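Local coordinates for conserved protein (Methanothermobacter thermautotrophicus, PDB 1I36), which is of unknown function but binds NADP and resembles 3-hydroxyacid dehydrogenases in structure, which suggests an NADP-dependent oxidoreductase, at residues K159-K167 against R219-L230. The protein carries 1 engineered substitution. Sequence-based numbering, arbitrary orientation.
Sequences KMLRSSYTK and RYEEMKEVQDML
Met160, Ser164 and Lys167, spaced along one face of the long helix 154-182, pack against Glu222, Val226 and Met229 of helix 216-231 in a helix-helix contact of the all-helical part of the chain, beside the NADP-binding domain. The segments run at 125° to one another, their axes 10.0 Å apart at closest approach, and no hydrogen bond links them.

At one end, Met160 slides antiparallel past Met229. Its CG presses to 3.4 Å from CB of Met229, tighter than usual for two carbons. With CG anti to the backbone N (chi1 168°) and bends at the next two torsions, the chain curls so that its terminal CE lies over the backbone between Met229 and Leu230. Leu161 adds a methyl contact, CD2 on CD2 of Leu230.

The backbones come nearest at Ser164 and Val226, where CG1 of Val226 fits against CB and OG of Ser164, 3.4 Å from that OG, while CG2 of Val226 faces OG of Ser163.

The far end mixes charge with sulfur. Lys167 runs nearly straight to CE, its CD 3.7 Å from SD of Met223, then turns at chi4 (47°) so that NZ forms a salt bridge to OE1 of Glu222 at 3.3 Å and donates a hydrogen bond to OG of Ser163. This carboxylate probably also offsets the nearby positive charge of Arg219. Replacing Lys167 with alanine is likely to leave Glu222 without this cation, deprive Ser163 OG of this donor and open a gap beside the sulfur of Met223.

Glu225, one turn before Met229, takes a hydrogen bond from the side chain of Asn89, an NADP-binding residue, and the second subunit packs on Leu161 and Leu230. As in 3-hydroxyacid dehydrogenases, which this protein resembles, a long helix leads from the Rossmann domain into a helical, dimer-forming C-terminal domain.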
ATOM      1  N   LYS A 159     -13.226  10.220   3.065  1.00 14.42           N
ATOM      2  CA  LYS A 159     -13.446   9.538   1.792  1.00 16.60           C
ATOM      3  C   LYS A 159     -12.276   9.762   0.813  1.00 16.35           C
ATOM      4  O   LYS A 159     -11.768   8.815   0.183  1.00 16.52           O
ATOM      5  CB  LYS A 159     -14.738  10.028   1.143  1.00 18.20           C
ATOM      6  CG  LYS A 159     -14.988   9.408  -0.242  1.00 20.97           C
ATOM      7  CD  LYS A 159     -16.229   9.945  -0.881  1.00 24.89           C
ATOM      8  CE  LYS A 159     -16.286   9.530  -2.340  1.00 33.21           C
ATOM      9  NZ  LYS A 159     -15.138  10.169  -3.053  1.00 39.18           N
ATOM     10  N   MET A 160     -11.848  11.012   0.716  1.00 12.94           N
ATOM     11  CA  MET A 160     -10.750  11.421  -0.163  1.00 14.26           C
ATOM     12  C   MET A 160      -9.428  10.788   0.310  1.00 15.53           C
ATOM     13  O   MET A 160      -8.606  10.387  -0.510  1.00 17.24           O
ATOM     14  CB  MET A 160     -10.646  12.956  -0.135  1.00 15.02           C
ATOM     15  CG  MET A 160      -9.416  13.564  -0.757  1.00 25.04           C
ATOM     16  SD  MET A 160      -7.836  13.616   0.241  1.00 30.94           S
ATOM     17  CE  MET A 160      -7.965  15.131   1.189  1.00 11.04           C
ATOM     18  N   LEU A 161      -9.222  10.716   1.622  1.00 12.07           N
ATOM     19  CA  LEU A 161      -7.991  10.115   2.149  1.00 14.05           C
ATOM     20  C   LEU A 161      -7.916   8.624   1.857  1.00 15.53           C
ATOM     21  O   LEU A 161      -6.847   8.114   1.484  1.00 15.69           O
ATOM     22  CB  LEU A 161      -7.846  10.404   3.638  1.00 15.31           C
ATOM     23  CG  LEU A 161      -7.512  11.886   3.856  1.00 17.12           C
ATOM     24  CD1 LEU A 161      -7.655  12.265   5.318  1.00 19.78           C
ATOM     25  CD2 LEU A 161      -6.095  12.171   3.368  1.00 19.36           C
ATOM     26  N   ARG A 162      -9.043   7.929   1.983  1.00 14.86           N
ATOM     27  CA  ARG A 162      -9.095   6.502   1.681  1.00 20.26           C
ATOM     28  C   ARG A 162      -8.812   6.300   0.202  1.00 21.64           C
ATOM     29  O   ARG A 162      -8.095   5.367  -0.191  1.00 24.48           O
ATOM     30  CB  ARG A 162     -10.461   5.892   2.017  1.00 21.64           C
ATOM     31  CG  ARG A 162     -10.510   4.380   1.700  1.00 28.18           C
ATOM     32  CD  ARG A 162     -11.756   3.652   2.178  1.00 34.36           C
ATOM     33  NE  ARG A 162     -12.754   3.536   1.116  1.00 42.05           N
ATOM     34  CZ  ARG A 162     -13.853   2.781   1.185  1.00 44.96           C
ATOM     35  NH1 ARG A 162     -14.109   2.043   2.264  1.00 44.66           N
ATOM     36  NH2 ARG A 162     -14.751   2.842   0.204  1.00 47.72           N
ATOM     37  N   SER A 163      -9.398   7.166  -0.615  1.00 21.71           N
ATOM     38  CA  SER A 163      -9.241   7.122  -2.062  1.00 22.16           C
ATOM     39  C   SER A 163      -7.788   7.369  -2.452  1.00 22.35           C
ATOM     40  O   SER A 163      -7.215   6.661  -3.296  1.00 22.24           O
ATOM     41  CB  SER A 163     -10.165   8.171  -2.710  1.00 25.94           C
ATOM     42  OG  SER A 163      -9.963   8.215  -4.115  1.00 32.43           O
ATOM     43  N   SER A 164      -7.181   8.344  -1.799  1.00 18.52           N
ATOM     44  CA  SER A 164      -5.794   8.698  -2.043  1.00 20.07           C
ATOM     45  C   SER A 164      -4.871   7.505  -1.766  1.00 21.17           C
ATOM     46  O   SER A 164      -3.969   7.196  -2.554  1.00 20.99           O
ATOM     47  CB  SER A 164      -5.399   9.851  -1.135  1.00 20.12           C
ATOM     48  OG  SER A 164      -4.077  10.253  -1.421  1.00 26.48           O
ATOM     49  N   TYR A 165      -5.122   6.819  -0.660  1.00 19.40           N
ATOM     50  CA  TYR A 165      -4.299   5.664  -0.277  1.00 19.85           C
ATOM     51  C   TYR A 165      -4.480   4.491  -1.242  1.00 19.29           C
ATOM     52  O   TYR A 165      -3.500   3.999  -1.837  1.00 20.82           O
ATOM     53  CB  TYR A 165      -4.620   5.223   1.159  1.00 16.85           C
ATOM     54  CG  TYR A 165      -3.803   4.029   1.610  1.00 17.24           C
ATOM     55  CD1 TYR A 165      -4.303   2.742   1.497  1.00 18.07           C
ATOM     56  CD2 TYR A 165      -2.524   4.197   2.138  1.00 18.80           C
ATOM     57  CE1 TYR A 165      -3.554   1.635   1.902  1.00 23.19           C
ATOM     58  CE2 TYR A 165      -1.754   3.092   2.549  1.00 20.48           C
ATOM     59  CZ  TYR A 165      -2.276   1.824   2.427  1.00 21.36           C
ATOM     60  OH  TYR A 165      -1.541   0.719   2.810  1.00 22.61           O
ATOM     61  N   THR A 166      -5.726   4.085  -1.467  1.00 19.13           N
ATOM     62  CA  THR A 166      -5.989   2.951  -2.353  1.00 23.13           C
ATOM     63  C   THR A 166      -5.527   3.160  -3.794  1.00 24.92           C
ATOM     64  O   THR A 166      -5.045   2.209  -4.439  1.00 24.63           O
ATOM     65  CB  THR A 166      -7.461   2.463  -2.285  1.00 26.36           C
ATOM     66  OG1 THR A 166      -8.326   3.478  -2.782  1.00 29.59           O
ATOM     67  CG2 THR A 166      -7.846   2.132  -0.837  1.00 27.74           C
ATOM     68  N   LYS A 167      -5.595   4.394  -4.292  1.00 21.77           N
ATOM     69  CA  LYS A 167      -5.112   4.661  -5.651  1.00 22.70           C
ATOM     70  C   LYS A 167      -3.575   4.678  -5.677  1.00 23.27           C
ATOM     71  O   LYS A 167      -2.962   4.270  -6.670  1.00 24.51           O
ATOM     72  CB  LYS A 167      -5.657   5.969  -6.196  1.00 23.95           C
ATOM     73  CG  LYS A 167      -7.136   5.928  -6.557  1.00 27.15           C
ATOM     74  CD  LYS A 167      -7.617   7.360  -6.845  1.00 31.05           C
ATOM     75  CE  LYS A 167      -9.034   7.371  -7.427  1.00 30.60           C
ATOM     76  NZ  LYS A 167      -9.990   6.508  -6.698  1.00 33.37           N
ATOM     77  N   ARG A 219      -9.445   7.259 -13.351  1.00 35.22           N
ATOM     78  CA  ARG A 219      -8.523   7.270 -12.221  1.00 33.83           C
ATOM     79  C   ARG A 219      -7.594   8.477 -12.258  1.00 29.98           C
ATOM     80  O   ARG A 219      -7.236   9.030 -11.216  1.00 28.62           O
ATOM     81  CB  ARG A 219      -7.665   5.994 -12.198  1.00 37.00           C
ATOM     82  CG  ARG A 219      -8.408   4.722 -11.824  1.00 41.10           C
ATOM     83  CD  ARG A 219      -8.896   4.736 -10.376  1.00 43.55           C
ATOM     84  NE  ARG A 219      -9.132   3.375  -9.917  1.00 46.14           N
ATOM     85  CZ  ARG A 219     -10.213   2.658 -10.197  1.00 48.26           C
ATOM     86  NH1 ARG A 219     -11.194   3.181 -10.929  1.00 49.41           N
ATOM     87  NH2 ARG A 219     -10.272   1.384  -9.818  1.00 49.80           N
ATOM     88  N   TYR A 220      -7.170   8.849 -13.459  1.00 27.33           N
ATOM     89  CA  TYR A 220      -6.279   9.985 -13.641  1.00 29.59           C
ATOM     90  C   TYR A 220      -6.970  11.283 -13.217  1.00 28.77           C
ATOM     91  O   TYR A 220      -6.371  12.107 -12.509  1.00 26.99           O
ATOM     92  CB  TYR A 220      -5.828  10.083 -15.092  1.00 32.56           C
ATOM     93  CG  TYR A 220      -4.975  11.281 -15.352  1.00 36.25           C
ATOM     94  CD1 TYR A 220      -3.649  11.309 -14.937  1.00 37.62           C
ATOM     95  CD2 TYR A 220      -5.488  12.398 -16.016  1.00 39.31           C
ATOM     96  CE1 TYR A 220      -2.843  12.406 -15.171  1.00 40.89           C
ATOM     97  CE2 TYR A 220      -4.687  13.513 -16.260  1.00 42.42           C
ATOM     98  CZ  TYR A 220      -3.362  13.507 -15.834  1.00 43.17           C
ATOM     99  OH  TYR A 220      -2.549  14.595 -16.069  1.00 45.36           O
ATOM    100  N   GLU A 221      -8.225  11.440 -13.648  1.00 30.17           N
ATOM    101  CA  GLU A 221      -9.039  12.613 -13.320  1.00 33.38           C
ATOM    102  C   GLU A 221      -9.275  12.613 -11.806  1.00 30.24           C
ATOM    103  O   GLU A 221      -9.193  13.646 -11.158  1.00 29.65           O
ATOM    104  CB  GLU A 221     -10.410  12.565 -14.020  1.00 37.97           C
ATOM    105  CG  GLU A 221     -10.426  12.510 -15.563  1.00 44.76           C
ATOM    106  CD  GLU A 221      -9.683  13.645 -16.230  1.00 49.67           C
ATOM    107  OE1 GLU A 221      -9.849  14.818 -15.816  1.00 52.93           O
ATOM    108  OE2 GLU A 221      -8.926  13.357 -17.189  1.00 53.35           O
ATOM    109  N   GLU A 222      -9.592  11.443 -11.262  1.00 26.81           N
ATOM    110  CA  GLU A 222      -9.836  11.296  -9.837  1.00 27.65           C
ATOM    111  C   GLU A 222      -8.619  11.676  -9.009  1.00 27.55           C
ATOM    112  O   GLU A 222      -8.764  12.286  -7.950  1.00 27.29           O
ATOM    113  CB  GLU A 222     -10.265   9.881  -9.497  1.00 28.82           C
ATOM    114  CG  GLU A 222     -11.717   9.540  -9.802  1.00 32.94           C
ATOM    115  CD  GLU A 222     -12.022   8.052  -9.592  1.00 36.90           C
ATOM    116  OE1 GLU A 222     -11.103   7.226  -9.759  1.00 38.30           O
ATOM    117  OE2 GLU A 222     -13.169   7.694  -9.272  1.00 39.66           O
ATOM    118  N   MET A 223      -7.423  11.345  -9.496  1.00 24.99           N
ATOM    119  CA  MET A 223      -6.199  11.679  -8.768  1.00 24.32           C
ATOM    120  C   MET A 223      -5.909  13.169  -8.786  1.00 24.69           C
ATOM    121  O   MET A 223      -5.340  13.684  -7.836  1.00 22.42           O
ATOM    122  CB  MET A 223      -4.983  10.915  -9.295  1.00 23.86           C
ATOM    123  CG  MET A 223      -4.774   9.562  -8.650  1.00 26.21           C
ATOM    124  SD  MET A 223      -4.625   9.580  -6.841  1.00 25.36           S
ATOM    125  CE  MET A 223      -3.546  10.792  -6.599  1.00 16.29           C
ATOM    126  N   LYS A 224      -6.283  13.864  -9.864  1.00 27.37           N
ATOM    127  CA  LYS A 224      -6.075  15.312  -9.921  1.00 28.11           C
ATOM    128  C   LYS A 224      -6.901  15.939  -8.801  1.00 25.80           C
ATOM    129  O   LYS A 224      -6.428  16.835  -8.111  1.00 26.70           O
ATOM    130  CB  LYS A 224      -6.497  15.888 -11.278  1.00 34.87           C
ATOM    131  CG  LYS A 224      -5.672  15.341 -12.457  1.00 42.88           C
ATOM    132  CD  LYS A 224      -5.796  16.173 -13.744  1.00 46.97           C
ATOM    133  CE  LYS A 224      -7.234  16.242 -14.264  1.00 50.08           C
ATOM    134  NZ  LYS A 224      -7.329  16.889 -15.620  1.00 50.66           N
ATOM    135  N   GLU A 225      -8.108  15.418  -8.577  1.00 25.43           N
ATOM    136  CA  GLU A 225      -8.982  15.931  -7.512  1.00 27.14           C
ATOM    137  C   GLU A 225      -8.379  15.624  -6.158  1.00 25.51           C
ATOM    138  O   GLU A 225      -8.399  16.464  -5.268  1.00 25.81           O
ATOM    139  CB  GLU A 225     -10.375  15.292  -7.574  1.00 28.69           C
ATOM    140  CG  GLU A 225     -11.107  15.516  -8.872  1.00 37.11           C
ATOM    141  CD  GLU A 225     -12.428  14.728  -8.977  1.00 42.17           C
ATOM    142  OE1 GLU A 225     -12.753  13.894  -8.086  1.00 41.93           O
ATOM    143  OE2 GLU A 225     -13.143  14.955  -9.981  1.00 46.93           O
ATOM    144  N   VAL A 226      -7.913  14.385  -5.972  1.00 22.91           N
ATOM    145  CA  VAL A 226      -7.288  13.992  -4.710  1.00 22.75           C
ATOM    146  C   VAL A 226      -6.120  14.922  -4.408  1.00 21.49           C
ATOM    147  O   VAL A 226      -5.937  15.350  -3.276  1.00 22.63           O
ATOM    148  CB  VAL A 226      -6.766  12.509  -4.743  1.00 23.23           C
ATOM    149  CG1 VAL A 226      -5.723  12.272  -3.646  1.00 23.38           C
ATOM    150  CG2 VAL A 226      -7.920  11.545  -4.582  1.00 19.97           C
ATOM    151  N   GLN A 227      -5.311  15.205  -5.419  1.00 18.87           N
ATOM    152  CA  GLN A 227      -4.177  16.077  -5.233  1.00 20.62           C
ATOM    153  C   GLN A 227      -4.671  17.444  -4.729  1.00 20.92           C
ATOM    154  O   GLN A 227      -4.136  17.979  -3.765  1.00 16.77           O
ATOM    155  CB  GLN A 227      -3.433  16.216  -6.571  1.00 26.91           C
ATOM    156  CG  GLN A 227      -2.490  17.426  -6.711  1.00 34.18           C
ATOM    157  CD  GLN A 227      -1.324  17.418  -5.745  1.00 40.21           C
ATOM    158  OE1 GLN A 227      -0.624  16.424  -5.613  1.00 43.71           O
ATOM    159  NE2 GLN A 227      -1.090  18.555  -5.083  1.00 42.91           N
ATOM    160  N   ASP A 228      -5.690  17.998  -5.388  1.00 19.24           N
ATOM    161  CA  ASP A 228      -6.225  19.302  -4.956  1.00 23.37           C
ATOM    162  C   ASP A 228      -6.785  19.230  -3.529  1.00 22.16           C
ATOM    163  O   ASP A 228      -6.477  20.090  -2.698  1.00 22.19           O
ATOM    164  CB  ASP A 228      -7.269  19.816  -5.957  1.00 22.34           C
ATOM    165  CG  ASP A 228      -6.623  20.303  -7.250  1.00 25.92           C
ATOM    166  OD1 ASP A 228      -5.396  20.529  -7.248  1.00 26.25           O
ATOM    167  OD2 ASP A 228      -7.320  20.438  -8.279  1.00 28.68           O
ATOM    168  N   MET A 229      -7.497  18.146  -3.205  1.00 20.41           N
ATOM    169  CA  MET A 229      -8.057  17.991  -1.869  1.00 19.55           C
ATOM    170  C   MET A 229      -6.966  17.888  -0.810  1.00 21.82           C
ATOM    171  O   MET A 229      -7.025  18.575   0.212  1.00 22.78           O
ATOM    172  CB  MET A 229      -9.047  16.820  -1.818  1.00 22.98           C
ATOM    173  CG  MET A 229     -10.317  17.051  -2.711  1.00 26.83           C
ATOM    174  SD  MET A 229     -11.622  15.762  -2.630  1.00 29.56           S
ATOM    175  CE  MET A 229     -12.710  16.194  -4.107  1.00 29.75           C
ATOM    176  N   LEU A 230      -5.937  17.074  -1.060  1.00 19.65           N
ATOM    177  CA  LEU A 230      -4.836  16.957  -0.128  1.00 18.77           C
ATOM    178  C   LEU A 230      -4.138  18.305   0.063  1.00 17.62           C
ATOM    179  O   LEU A 230      -3.656  18.601   1.154  1.00 17.19           O
ATOM    180  CB  LEU A 230      -3.803  15.939  -0.629  1.00 21.07           C
ATOM    181  CG  LEU A 230      -3.997  14.479  -0.274  1.00 24.11           C
ATOM    182  CD1 LEU A 230      -2.810  13.697  -0.876  1.00 22.88           C
ATOM    183  CD2 LEU A 230      -4.033  14.335   1.282  1.00 19.04           C
TER